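Local coordinates for protein AxyAgu115A (Amphibacillus xylanus NBRC 15112, PDB 6NPS) that acts as a family GH115 alpha-glucuronidase, probably cleaving glucuronic acid side groups from xylans such as arabinoglucuronoxylan, at residues E601-A606 with S656-V661; D58-H63 with Q104-V109; H247-R252 with K282-G287; R391-E396 with N870-E875. The protein carries 3 engineered substitutions. All blocks are in the same frame, centred on the assembly; numbering follows the deposited sequence.

In the fold
The four contacts are spread over a long chain and none touches another. Interactions 3 and 4 lie closest, with centres 31 Å apart and nearest atoms about 13 Å apart. Both use loops that follow strands of the eight-stranded barrel, the side on which TIM-barrel glycosidases carry their active sites. Interaction 3 sets a loop on a barrel helix, whereas interaction 4 joins the barrel to the C-terminal domain across 474 residues of sequence. Interactions 1 and 2 have centres 79 Å apart, on opposite sides of the chain's centre. Interaction 2 packs 58-63 against a beta turn between strands 97-106 and 109-117 of the N-terminal region, and interaction 1 borders the second subunit.

Interaction 1: E601-A606 with S656-V661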
loop_
_atom_site.group_PDB
_atom_site.type_symbol
_atom_site.label_atom_id
_atom_site.label_comp_id
_atom_site.label_asym_id
_atom_site.label_seq_id
_atom_site.Cartn_x
_atom_site.Cartn_y
_atom_site.Cartn_z
ATOM N N GLU A 601 -14.870 -7.181 -10.697
ATOM C CA GLU A 601 -15.848 -6.962 -9.631
ATOM C C GLU A 601 -15.427 -5.875 -8.654
ATOM O O GLU A 601 -16.281 -5.358 -7.920
ATOM C CB GLU A 601 -16.094 -8.261 -8.870
ATOM C CG GLU A 601 -14.972 -8.652 -7.925
ATOM C CD GLU A 601 -15.169 -10.042 -7.302
ATOM O OE1 GLU A 601 -15.171 -11.049 -8.060
ATOM O OE2 GLU A 601 -15.321 -10.119 -6.055
ATOM N N ALA A 602 -14.148 -5.483 -8.640
ATOM C CA ALA A 602 -13.757 -4.304 -7.861
ATOM C C ALA A 602 -14.592 -3.077 -8.202
ATOM O O ALA A 602 -14.904 -2.263 -7.327
ATOM C CB ALA A 602 -12.282 -3.988 -8.107
ATOM N N ASN A 603 -14.937 -2.901 -9.466
ATOM C CA ASN A 603 -15.525 -1.635 -9.886
ATOM C C ASN A 603 -16.915 -1.446 -9.284
ATOM O O ASN A 603 -17.267 -0.350 -8.815
ATOM C CB ASN A 603 -15.511 -1.563 -11.416
ATOM C CG ASN A 603 -14.083 -1.470 -11.965
ATOM O OD1 ASN A 603 -13.133 -1.262 -11.206
ATOM N ND2 ASN A 603 -13.922 -1.659 -13.263
ATOM N N LYS A 604 -17.692 -2.522 -9.213
ATOM C CA LYS A 604 -18.990 -2.458 -8.555
ATOM C C LYS A 604 -18.858 -2.218 -7.054
ATOM O O LYS A 604 -19.705 -1.551 -6.458
ATOM C CB LYS A 604 -19.762 -3.754 -8.812
ATOM C CG LYS A 604 -21.145 -3.495 -9.376
ATOM C CD LYS A 604 -21.076 -2.998 -10.824
ATOM C CE LYS A 604 -20.711 -4.132 -11.783
ATOM N NZ LYS A 604 -20.261 -3.682 -13.145
ATOM N N LEU A 605 -17.817 -2.763 -6.424
ATOM C CA LEU A 605 -17.637 -2.523 -4.999
ATOM C C LEU A 605 -17.315 -1.053 -4.743
ATOM O O LEU A 605 -17.788 -0.467 -3.757
ATOM C CB LEU A 605 -16.531 -3.441 -4.454
ATOM C CG LEU A 605 -16.882 -4.920 -4.363
ATOM C CD1 LEU A 605 -15.628 -5.789 -4.099
ATOM C CD2 LEU A 605 -17.917 -5.133 -3.265
ATOM N N ALA A 606 -16.561 -0.418 -5.650
ATOM C CA ALA A 606 -16.252 1.002 -5.466
ATOM C C ALA A 606 -17.523 1.847 -5.483
ATOM O O ALA A 606 -17.665 2.802 -4.695
ATOM C CB ALA A 606 -15.292 1.487 -6.558
ATOM N N SER A 656 -10.702 2.073 -5.609
ATOM C CA SER A 656 -9.805 1.489 -6.599
ATOM C C SER A 656 -10.657 1.015 -7.762
ATOM O O SER A 656 -11.675 0.357 -7.540
ATOM C CB SER A 656 -9.036 0.308 -6.023
ATOM O OG SER A 656 -8.145 0.710 -4.989
ATOM N N TYR A 657 -10.259 1.349 -8.982
ATOM C CA TYR A 657 -10.929 0.845 -10.169
ATOM C C TYR A 657 -9.957 0.052 -11.030
ATOM O O TYR A 657 -8.779 0.379 -11.125
ATOM C CB TYR A 657 -11.537 1.960 -11.018
ATOM C CG TYR A 657 -12.783 2.542 -10.412
ATOM C CD1 TYR A 657 -12.689 3.589 -9.475
ATOM C CD2 TYR A 657 -14.036 2.087 -10.763
ATOM C CE1 TYR A 657 -13.815 4.162 -8.917
ATOM C CE2 TYR A 657 -15.195 2.653 -10.197
ATOM C CZ TYR A 657 -15.062 3.699 -9.276
ATOM O OH TYR A 657 -16.150 4.292 -8.700
ATOM N N VAL A 658 -10.472 -0.971 -11.693
ATOM C CA VAL A 658 -9.637 -1.909 -12.448
ATOM C C VAL A 658 -9.832 -1.650 -13.928
ATOM O O VAL A 658 -10.930 -1.274 -14.356
ATOM C CB VAL A 658 -10.043 -3.337 -12.028
ATOM C CG1 VAL A 658 -9.667 -4.362 -13.022
ATOM C CG2 VAL A 658 -9.441 -3.635 -10.625
ATOM N N LEU A 659 -8.766 -1.830 -14.708
ATOM C CA LEU A 659 -8.835 -1.794 -16.155
ATOM C C LEU A 659 -8.671 -3.234 -16.649
ATOM O O LEU A 659 -7.668 -3.890 -16.305
ATOM C CB LEU A 659 -7.743 -0.884 -16.745
ATOM C CG LEU A 659 -7.829 0.588 -16.246
ATOM C CD1 LEU A 659 -6.581 1.434 -16.590
ATOM C CD2 LEU A 659 -9.071 1.231 -16.826
ATOM N N PRO A 660 -9.612 -3.770 -17.437
ATOM C CA PRO A 660 -9.538 -5.199 -17.833
ATOM C C PRO A 660 -8.250 -5.539 -18.556
ATOM O O PRO A 660 -7.756 -4.772 -19.360
ATOM C CB PRO A 660 -10.733 -5.380 -18.776
ATOM C CG PRO A 660 -11.497 -4.089 -18.746
ATOM C CD PRO A 660 -10.647 -3.011 -18.158
ATOM N N VAL A 661 -7.746 -6.752 -18.334
ATOM C CA VAL A 661 -6.599 -7.192 -19.120
ATOM C C VAL A 661 -7.077 -7.765 -20.456
ATOM O O VAL A 661 -8.274 -7.985 -20.661
ATOM C CB VAL A 661 -5.763 -8.234 -18.353
ATOM C CG1 VAL A 661 -5.213 -7.605 -17.046
ATOM C CG2 VAL A 661 -6.619 -9.481 -18.064
#
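N603, near the start of the long helix 601-629, reads the backbone of V658 with both ends of its amide, taking the N-H and the C=O of a single residue as a neighbouring strand would. This docks the helix on 656-658, beside the subunit interface.

Of the two hydrogen bonds, the shorter runs from V658 N to N603 OD1 (2.7 Å). It is nearly straight and falls on a lone pair in the plane of the amide carbonyl. The return bond, N603 ND2 to V658 O, is 3.2 Å long; here the acceptor lies close to the amide plane, while the donor stands tilted from the plane of the V658 carbonyl. With CG anti to the carbonyl carbon (chi1 -67°), the amide swings off the helix to reach the passing chain. A leucine in its place would probably leave the N-H and C=O of V658 without these partners and let this chain shift against the helix.

Apolar contacts fill in one helical turn apart: A602 CB meets V658 CG2 at 3.8 Å, and A606 CB sits over one face of the Y657 ring as a CH-pi contact. The Y657 hydroxyl is bonded to E607 farther along the helix.

Y657 also pairs with an antiparallel strand of the second subunit and meets its Y657 ring nearly at right angles. N591 ND2 of helix 564-596 bonds to both A602 O and S656 O. Over the tyrosine, the methyl is displaced toward the hydroxyl end, where A606 CB comes 3.5 Å from Y657 CZ.

Interaction 2: D58-H63 with Q104-V109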
loop_
_atom_site.group_PDB
_atom_site.type_symbol
_atom_site.label_atom_id
_atom_site.label_comp_id
_atom_site.label_asym_id
_atom_site.label_seq_id
_atom_site.Cartn_x
_atom_site.Cartn_y
_atom_site.Cartn_z
ATOM N N ASP A 58 -60.873 23.276 49.594
ATOM C CA ASP A 58 -62.236 22.982 49.171
ATOM C C ASP A 58 -62.389 22.923 47.659
ATOM O O ASP A 58 -63.459 22.550 47.177
ATOM C CB ASP A 58 -63.185 24.012 49.754
ATOM C CG ASP A 58 -63.496 23.739 51.203
ATOM O OD1 ASP A 58 -63.882 22.587 51.511
ATOM O OD2 ASP A 58 -63.367 24.672 52.027
ATOM N N MET A 59 -61.339 23.260 46.920
ATOM C CA MET A 59 -61.390 23.233 45.458
ATOM C C MET A 59 -60.768 21.977 44.840
ATOM O O MET A 59 -60.639 21.883 43.619
ATOM C CB MET A 59 -60.722 24.484 44.880
ATOM C CG MET A 59 -61.152 25.781 45.545
ATOM S SD MET A 59 -62.598 26.518 44.761
ATOM C CE MET A 59 -61.946 26.899 43.137
ATOM N N LEU A 60 -60.384 21.017 45.677
ATOM C CA LEU A 60 -59.737 19.808 45.199
ATOM C C LEU A 60 -60.778 18.862 44.605
ATOM O O LEU A 60 -61.969 18.927 44.923
ATOM C CB LEU A 60 -58.998 19.117 46.342
ATOM C CG LEU A 60 -57.744 19.836 46.836
ATOM C CD1 LEU A 60 -57.183 19.170 48.098
ATOM C CD2 LEU A 60 -56.732 19.755 45.684
ATOM N N SER A 61 -60.302 17.974 43.754
ATOM C CA SER A 61 -61.161 16.946 43.197
ATOM C C SER A 61 -61.418 15.862 44.247
ATOM O O SER A 61 -60.664 15.706 45.212
ATOM C CB SER A 61 -60.497 16.375 41.937
ATOM O OG SER A 61 -60.823 15.016 41.716
ATOM N N ARG A 62 -62.505 15.110 44.066
ATOM C CA ARG A 62 -62.751 13.973 44.953
ATOM C C ARG A 62 -61.560 13.013 45.021
ATOM O O ARG A 62 -61.314 12.430 46.081
ATOM C CB ARG A 62 -64.016 13.236 44.522
ATOM C CG ARG A 62 -65.274 14.077 44.680
ATOM C CD ARG A 62 -66.264 13.803 43.553
ATOM N NE ARG A 62 -67.082 14.967 43.207
ATOM C CZ ARG A 62 -68.338 15.167 43.592
ATOM N NH1 ARG A 62 -68.956 14.278 44.355
ATOM N NH2 ARG A 62 -68.980 16.263 43.202
ATOM N N HIS A 63 -60.792 12.859 43.932
ATOM C CA HIS A 63 -59.515 12.136 43.934
ATOM C C HIS A 63 -58.413 13.140 43.622
ATOM O O HIS A 63 -58.441 13.788 42.564
ATOM C CB HIS A 63 -59.485 10.985 42.911
ATOM C CG HIS A 63 -60.500 9.910 43.172
ATOM N ND1 HIS A 63 -60.426 8.656 42.599
ATOM C CD2 HIS A 63 -61.609 9.898 43.949
ATOM C CE1 HIS A 63 -61.455 7.925 42.999
ATOM N NE2 HIS A 63 -62.188 8.656 43.818
ATOM N N GLN A 104 -60.036 9.167 52.397
ATOM C CA GLN A 104 -60.662 10.291 53.086
ATOM C C GLN A 104 -59.671 11.220 53.805
ATOM O O GLN A 104 -59.848 11.525 54.984
ATOM C CB GLN A 104 -61.710 9.784 54.066
ATOM C CG GLN A 104 -62.785 8.908 53.442
ATOM C CD GLN A 104 -63.833 9.710 52.685
ATOM O OE1 GLN A 104 -63.852 10.941 52.750
ATOM N NE2 GLN A 104 -64.707 9.015 51.960
ATOM N N PRO A 105 -58.644 11.711 53.101
ATOM C CA PRO A 105 -57.589 12.483 53.789
ATOM C C PRO A 105 -58.058 13.802 54.373
ATOM O O PRO A 105 -57.592 14.197 55.448
ATOM C CB PRO A 105 -56.553 12.707 52.686
ATOM C CG PRO A 105 -57.347 12.644 51.417
ATOM C CD PRO A 105 -58.396 11.602 51.656
ATOM N N ILE A 106 -58.936 14.518 53.678
ATOM C CA ILE A 106 -59.458 15.801 54.128
ATOM C C ILE A 106 -60.881 15.901 53.611
ATOM O O ILE A 106 -61.315 15.093 52.787
ATOM C CB ILE A 106 -58.626 17.005 53.625
ATOM C CG1 ILE A 106 -58.629 17.080 52.097
ATOM C CG2 ILE A 106 -57.181 16.958 54.159
ATOM C CD1 ILE A 106 -57.460 17.888 51.529
ATOM N N GLN A 107 -61.609 16.903 54.104
ATOM C CA GLN A 107 -62.998 17.077 53.693
ATOM C C GLN A 107 -63.088 17.368 52.198
ATOM O O GLN A 107 -62.309 18.154 51.653
ATOM C CB GLN A 107 -63.655 18.206 54.483
ATOM C CG GLN A 107 -65.132 17.961 54.721
ATOM C CD GLN A 107 -65.394 17.154 55.989
ATOM O OE1 GLN A 107 -65.433 17.705 57.097
ATOM N NE2 GLN A 107 -65.564 15.841 55.832
ATOM N N GLY A 108 -64.041 16.714 51.531
ATOM C CA GLY A 108 -64.218 16.857 50.099
ATOM C C GLY A 108 -63.382 15.924 49.239
ATOM O O GLY A 108 -63.745 15.694 48.078
ATOM N N VAL A 109 -62.279 15.384 49.767
ATOM C CA VAL A 109 -61.402 14.467 49.039
ATOM C C VAL A 109 -61.686 13.037 49.514
ATOM O O VAL A 109 -61.519 12.718 50.700
ATOM C CB VAL A 109 -59.925 14.848 49.235
ATOM C CG1 VAL A 109 -59.003 13.975 48.397
ATOM C CG2 VAL A 109 -59.708 16.279 48.839
#
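No rings meet between L60-R62 and V109; the flat groups touched are the peptide carbonyls of S61 and R62, and the V109 methyls lie against them. V109 CG1 lies 3.6 Å from R62 O, and V109 CG2 lies 3.8 Å from S61 O. V109 CA adds a CA-H...O contact to the same R62 oxygen. With CG1 anti to the backbone N (chi1 -175°), the two methyls are shared out: CG1 lies by the R62 carbonyl and CG2 between S61 O and L60.

L60 supplies the apolar half. Its CB packs 3.8 Å from V109 CG2, while its CD1 touches I106 CD1 at 3.7 Å, the two side chains crossing at about a right angle. Cutting V109 back to an alanine would probably open a gap beside L60 CB and CD1.

I106 to V109 form a type II beta turn, closed by V109 N bonding to I106 O. G108 takes a positive phi of 87°, which suits glycine, and its carbonyl faces R62 CA.

No hydrogen bond joins the two segments themselves, but R62 makes backbone bonds to E110 and K111 of strand 109-117. S61 has a backbone bond with A20, L60 leans on T54 of strand 53-54, and I106 reaches L75 of helix 74-81.

Interaction 3: H247-R252 with K282-G287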
loop_
_atom_site.group_PDB
_atom_site.type_symbol
_atom_site.label_atom_id
_atom_site.label_comp_id
_atom_site.label_asym_id
_atom_site.label_seq_id
_atom_site.Cartn_x
_atom_site.Cartn_y
_atom_site.Cartn_z
ATOM N N HIS A 247 -9.832 19.989 36.417
ATOM C CA HIS A 247 -9.051 21.200 36.328
ATOM C C HIS A 247 -9.806 22.472 36.586
ATOM O O HIS A 247 -9.433 23.478 36.088
ATOM C CB HIS A 247 -8.321 21.311 35.008
ATOM C CG HIS A 247 -9.201 21.399 33.816
ATOM N ND1 HIS A 247 -9.421 22.574 33.145
ATOM C CD2 HIS A 247 -9.852 20.451 33.121
ATOM C CE1 HIS A 247 -10.209 22.356 32.115
ATOM N NE2 HIS A 247 -10.479 21.069 32.074
ATOM N N GLU A 248 -10.894 22.416 37.322
ATOM C CA GLU A 248 -11.695 23.602 37.614
ATOM C C GLU A 248 -11.938 23.718 39.115
ATOM O O GLU A 248 -13.083 23.642 39.568
ATOM C CB GLU A 248 -13.009 23.563 36.831
ATOM C CG GLU A 248 -12.803 23.586 35.266
ATOM C CD GLU A 248 -14.102 23.285 34.506
ATOM O OE1 GLU A 248 -14.694 22.203 34.721
ATOM O OE2 GLU A 248 -14.550 24.131 33.702
ATOM N N PRO A 249 -10.890 23.958 39.910
ATOM C CA PRO A 249 -11.064 24.025 41.365
ATOM C C PRO A 249 -11.732 25.303 41.875
ATOM O O PRO A 249 -11.730 26.362 41.237
ATOM C CB PRO A 249 -9.633 23.931 41.898
ATOM C CG PRO A 249 -8.756 24.449 40.755
ATOM C CD PRO A 249 -9.454 24.009 39.516
ATOM N N CYS A 250 -12.336 25.155 43.063
ATOM C CA CYS A 250 -12.835 26.257 43.879
ATOM C C CYS A 250 -13.932 27.030 43.164
ATOM O O CYS A 250 -13.998 28.260 43.252
ATOM C CB CYS A 250 -11.696 27.200 44.258
ATOM S SG CYS A 250 -10.729 26.462 45.560
ATOM N N LEU A 251 -14.774 26.305 42.440
ATOM C CA LEU A 251 -16.021 26.815 41.845
ATOM C C LEU A 251 -15.767 27.799 40.701
ATOM O O LEU A 251 -16.594 28.678 40.410
ATOM C CB LEU A 251 -16.932 27.432 42.912
ATOM C CG LEU A 251 -17.245 26.497 44.090
ATOM C CD1 LEU A 251 -18.099 27.229 45.147
ATOM C CD2 LEU A 251 -17.949 25.171 43.611
ATOM N N ARG A 252 -14.626 27.635 40.039
ATOM C CA ARG A 252 -14.211 28.445 38.898
ATOM C C ARG A 252 -14.186 27.554 37.665
ATOM O O ARG A 252 -13.315 26.678 37.565
ATOM C CB ARG A 252 -12.820 29.014 39.147
ATOM C CG ARG A 252 -12.836 30.108 40.229
ATOM C CD ARG A 252 -13.606 31.317 39.747
ATOM N NE ARG A 252 -13.131 32.515 40.432
ATOM C CZ ARG A 252 -13.617 33.743 40.247
ATOM N NH1 ARG A 252 -14.611 33.964 39.387
ATOM N NH2 ARG A 252 -13.101 34.762 40.934
ATOM N N LYS A 282 -6.538 34.693 45.450
ATOM C CA LYS A 282 -7.676 35.607 45.447
ATOM C C LYS A 282 -8.677 35.219 44.370
ATOM O O LYS A 282 -9.888 35.403 44.546
ATOM C CB LYS A 282 -7.190 37.075 45.270
ATOM C CG LYS A 282 -8.316 38.116 45.390
ATOM C CD LYS A 282 -8.530 38.606 46.832
ATOM C CE LYS A 282 -9.356 39.894 46.884
ATOM N NZ LYS A 282 -8.596 41.047 47.454
ATOM N N PHE A 283 -8.205 34.604 43.285
ATOM C CA PHE A 283 -9.114 34.066 42.287
ATOM C C PHE A 283 -10.023 32.993 42.890
ATOM O O PHE A 283 -11.250 33.050 42.734
ATOM C CB PHE A 283 -8.290 33.542 41.104
ATOM C CG PHE A 283 -9.110 32.998 39.964
ATOM C CD1 PHE A 283 -9.954 33.828 39.228
ATOM C CD2 PHE A 283 -8.988 31.664 39.597
ATOM C CE1 PHE A 283 -10.710 33.286 38.141
ATOM C CE2 PHE A 283 -9.737 31.112 38.534
ATOM C CZ PHE A 283 -10.589 31.939 37.791
ATOM N N TRP A 284 -9.438 32.026 43.620
ATOM C CA TRP A 284 -10.207 30.960 44.263
ATOM C C TRP A 284 -11.099 31.510 45.373
ATOM O O TRP A 284 -12.238 31.054 45.547
ATOM C CB TRP A 284 -9.251 29.892 44.807
ATOM C CG TRP A 284 -8.588 29.084 43.710
ATOM C CD1 TRP A 284 -9.085 28.852 42.459
ATOM C CD2 TRP A 284 -7.335 28.393 43.778
ATOM N NE1 TRP A 284 -8.209 28.057 41.742
ATOM C CE2 TRP A 284 -7.133 27.763 42.540
ATOM C CE3 TRP A 284 -6.385 28.220 44.781
ATOM C CZ2 TRP A 284 -5.997 27.002 42.260
ATOM C CZ3 TRP A 284 -5.248 27.446 44.497
ATOM C CH2 TRP A 284 -5.067 26.861 43.250
ATOM N N GLU A 285 -10.596 32.481 46.129
ATOM C CA GLU A 285 -11.401 33.145 47.156
ATOM C C GLU A 285 -12.638 33.838 46.568
ATOM O O GLU A 285 -13.749 33.701 47.094
ATOM C CB GLU A 285 -10.542 34.177 47.904
ATOM C CG GLU A 285 -11.330 34.914 48.952
ATOM C CD GLU A 285 -10.585 36.142 49.511
ATOM O OE1 GLU A 285 -9.384 36.314 49.207
ATOM O OE2 GLU A 285 -11.218 36.931 50.243
ATOM N N ASP A 286 -12.463 34.628 45.498
ATOM C CA ASP A 286 -13.625 35.286 44.901
ATOM C C ASP A 286 -14.583 34.278 44.274
ATOM O O ASP A 286 -15.806 34.488 44.290
ATOM C CB ASP A 286 -13.151 36.330 43.894
ATOM C CG ASP A 286 -12.628 37.615 44.603
ATOM O OD1 ASP A 286 -12.569 37.580 45.854
ATOM O OD2 ASP A 286 -12.297 38.633 43.944
ATOM N N GLY A 287 -14.064 33.163 43.762
ATOM C CA GLY A 287 -14.945 32.108 43.274
ATOM C C GLY A 287 -15.781 31.483 44.384
ATOM O O GLY A 287 -16.985 31.220 44.211
HETATM O O HOH W 1 -9.794 27.382 39.475
HETATM O O HOH W 2 -17.836 30.738 41.429
#
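R252 holds the carbonyl of F283 side-on with two nitrogens of one guanidinium. NE donates to F283 O at 3.0 Å and NH2 donates to the same F283 O at 3.1 Å. The oxygen lies almost in the guanidinium plane; NH2 comes in on a carbonyl lone pair, NE from well above the carbonyl plane. F283 O also takes the helical bond from G287 N, so three donors grip one buried atom.

The same guanidinium is sandwiched. On one face it stacks flat on the F283 ring, centres 4.2 Å apart and planes 9° from parallel, and R252 CD adds a CH-pi contact over that ring. A bend at chi2 (-66°) folds the arginine along the phenyl in this way. The opposite face rests on G287 CA, where a CB would run into R252 NE and C250 O, so glycine fits here. The remaining end, NH1, forms a salt bridge with E256.

In the TIM barrel of this family, 247-252 is part of the loop after strand 241-242, and it lies against helix 277-291. A type I' turn from P249 to R252, with C250 and L251 both at positive phi, presents the arginine to the helix.

C250 and P249 pack on W284. C250 CB touches W284 CD1 at 3.6 Å, C250 SG makes an oblique sulfur-aromatic contact with the five-membered ring, and P249 CG meets the indole at NE1 and CZ2.

Two waters complete the polar links. One accepts from W284 NE1 and donates to P249 O; the other donates to L251 O at 2.6 Å and to G287 O at 2.9 Å.

Interaction 4: R391-E396 with N870-E875; sequences RTLPTE and NPVTRE
V872, T392 and R391 bury the most surface where a loop of the barrel domain meets a loop of the C-terminal domain. V872 works chiefly through its carbonyl. Its oxygen accepts from L393 N (3.0 Å, angle 158°) in the one hydrogen bond directly between 391-396 and 870-875, and T392 CA adds a CA-H...O contact to V872 O at 3.4 Å. The side chain is less tightly engaged, V872 CG1 lying obliquely 4.2 Å from L393 CD1.

T392 divides its two branches between the domains. At chi1 66° CG2 stands anti to the carbonyl carbon and lies 3.5 Å from T873 O, while OG1 bonds to E357 and Y361 on the barrel side. T873 begins an ST turn, its OG1 accepting from E875 N.

R391 meets the other loop with its backbone. Its CA lies 4.2 Å from N870 CB, and a water sits 2.7 Å from R391 O and 2.7 Å from N870 O. The guanidinium is occupied elsewhere, in a salt bridge to E357 and a bond to K354 O. N870 ND2 crosses between the domains to L390 O and D385, while Y899 holds its OD1 on its own side.

This contact relies mainly on main-chain polar atoms and small apolar groups, with the N870 amide and a bridging water added; the charge of R391 is paired with E357 and not spent across the join.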
loop_
_atom_site.group_PDB
_atom_site.type_symbol
_atom_site.label_atom_id
_atom_site.label_comp_id
_atom_site.label_asym_id
_atom_site.label_seq_id
_atom_site.Cartn_x
_atom_site.Cartn_y
_atom_site.Cartn_z
ATOM N N ARG A 391 -8.876 2.164 35.783
ATOM C CA ARG A 391 -7.471 2.128 36.151
ATOM C C ARG A 391 -7.343 1.501 37.535
ATOM O O ARG A 391 -7.959 0.462 37.800
ATOM C CB ARG A 391 -6.893 3.562 36.088
ATOM C CG ARG A 391 -6.988 4.151 34.663
ATOM C CD ARG A 391 -6.471 5.615 34.628
ATOM N NE ARG A 391 -5.057 5.632 34.946
ATOM C CZ ARG A 391 -4.337 6.732 35.131
ATOM N NH1 ARG A 391 -4.908 7.932 35.046
ATOM N NH2 ARG A 391 -3.045 6.629 35.418
ATOM N N THR A 392 -6.546 2.082 38.422
ATOM C CA THR A 392 -6.429 1.485 39.746
ATOM C C THR A 392 -7.675 1.773 40.569
ATOM O O THR A 392 -8.466 2.678 40.267
ATOM C CB THR A 392 -5.209 1.987 40.494
ATOM O OG1 THR A 392 -5.380 3.378 40.773
ATOM C CG2 THR A 392 -3.963 1.747 39.661
ATOM N N LEU A 393 -7.854 0.968 41.608
ATOM C CA LEU A 393 -9.060 0.957 42.416
ATOM C C LEU A 393 -8.626 0.831 43.871
ATOM O O LEU A 393 -7.492 0.420 44.153
ATOM C CB LEU A 393 -9.959 -0.220 41.993
ATOM C CG LEU A 393 -10.574 -0.148 40.575
ATOM C CD1 LEU A 393 -11.303 -1.467 40.266
ATOM C CD2 LEU A 393 -11.532 1.080 40.379
ATOM N N PRO A 394 -9.509 1.143 44.819
ATOM C CA PRO A 394 -9.094 1.111 46.231
ATOM C C PRO A 394 -8.673 -0.287 46.696
ATOM O O PRO A 394 -9.362 -1.282 46.449
ATOM C CB PRO A 394 -10.342 1.596 46.974
ATOM C CG PRO A 394 -11.109 2.400 45.951
ATOM C CD PRO A 394 -10.883 1.652 44.664
ATOM N N THR A 395 -7.512 -0.357 47.351
ATOM C CA THR A 395 -7.157 -1.521 48.145
ATOM C C THR A 395 -8.031 -1.552 49.402
ATOM O O THR A 395 -8.710 -0.577 49.755
ATOM C CB THR A 395 -5.696 -1.462 48.580
ATOM O OG1 THR A 395 -5.510 -0.334 49.456
ATOM C CG2 THR A 395 -4.784 -1.286 47.395
ATOM N N GLU A 396 -7.947 -2.666 50.126
ATOM C CA GLU A 396 -8.742 -2.848 51.334
ATOM C C GLU A 396 -8.401 -1.773 52.355
ATOM O O GLU A 396 -9.291 -1.234 53.014
ATOM C CB GLU A 396 -8.502 -4.236 51.929
ATOM C CG GLU A 396 -9.331 -5.338 51.290
ATOM C CD GLU A 396 -8.899 -6.723 51.731
ATOM O OE1 GLU A 396 -7.701 -6.905 52.033
ATOM O OE2 GLU A 396 -9.757 -7.629 51.775
ATOM N N ASN A 870 -6.938 -2.690 32.807
ATOM C CA ASN A 870 -5.726 -2.170 33.398
ATOM C C ASN A 870 -5.532 -2.756 34.790
ATOM O O ASN A 870 -6.513 -3.097 35.454
ATOM C CB ASN A 870 -5.820 -0.642 33.468
ATOM C CG ASN A 870 -5.996 -0.034 32.106
ATOM O OD1 ASN A 870 -5.163 -0.264 31.231
ATOM N ND2 ASN A 870 -7.073 0.727 31.895
ATOM N N PRO A 871 -4.290 -2.905 35.268
ATOM C CA PRO A 871 -4.086 -3.423 36.626
ATOM C C PRO A 871 -4.843 -2.592 37.653
ATOM O O PRO A 871 -4.915 -1.358 37.557
ATOM C CB PRO A 871 -2.567 -3.299 36.840
ATOM C CG PRO A 871 -1.967 -3.133 35.485
ATOM C CD PRO A 871 -3.020 -2.504 34.626
ATOM N N VAL A 872 -5.381 -3.279 38.675
ATOM C CA VAL A 872 -6.180 -2.599 39.708
ATOM C C VAL A 872 -5.349 -2.036 40.849
ATOM O O VAL A 872 -5.895 -1.303 41.698
ATOM C CB VAL A 872 -7.249 -3.530 40.324
ATOM C CG1 VAL A 872 -8.145 -4.040 39.251
ATOM C CG2 VAL A 872 -6.578 -4.702 41.094
ATOM N N THR A 873 -4.055 -2.346 40.916
ATOM C CA THR A 873 -3.205 -1.775 41.958
ATOM C C THR A 873 -2.087 -0.937 41.335
ATOM O O THR A 873 -1.808 -1.014 40.136
ATOM C CB THR A 873 -2.570 -2.838 42.871
ATOM O OG1 THR A 873 -1.439 -3.418 42.207
ATOM C CG2 THR A 873 -3.571 -3.925 43.305
ATOM N N ARG A 874 -1.425 -0.148 42.179
ATOM C CA ARG A 874 -0.368 0.717 41.674
ATOM C C ARG A 874 0.863 -0.063 41.235
ATOM O O ARG A 874 1.769 0.535 40.640
ATOM C CB ARG A 874 0.013 1.760 42.723
ATOM C CG ARG A 874 0.625 1.178 43.988
ATOM C CD ARG A 874 0.745 2.236 45.074
ATOM N NE ARG A 874 2.113 2.386 45.571
ATOM C CZ ARG A 874 3.060 3.091 44.962
ATOM N NH1 ARG A 874 2.796 3.710 43.819
ATOM N NH2 ARG A 874 4.273 3.171 45.492
ATOM N N GLU A 875 0.898 -1.379 41.477
ATOM C CA GLU A 875 2.021 -2.220 41.075
ATOM C C GLU A 875 2.009 -2.575 39.589
ATOM O O GLU A 875 3.013 -3.093 39.082
ATOM C CB GLU A 875 2.043 -3.493 41.932
ATOM C CG GLU A 875 2.691 -3.283 43.312
ATOM C CD GLU A 875 1.678 -3.192 44.459
ATOM O OE1 GLU A 875 1.781 -3.996 45.414
ATOM O OE2 GLU A 875 0.782 -2.318 44.412
HETATM O O HOH W 3 -8.607 -1.829 36.634
#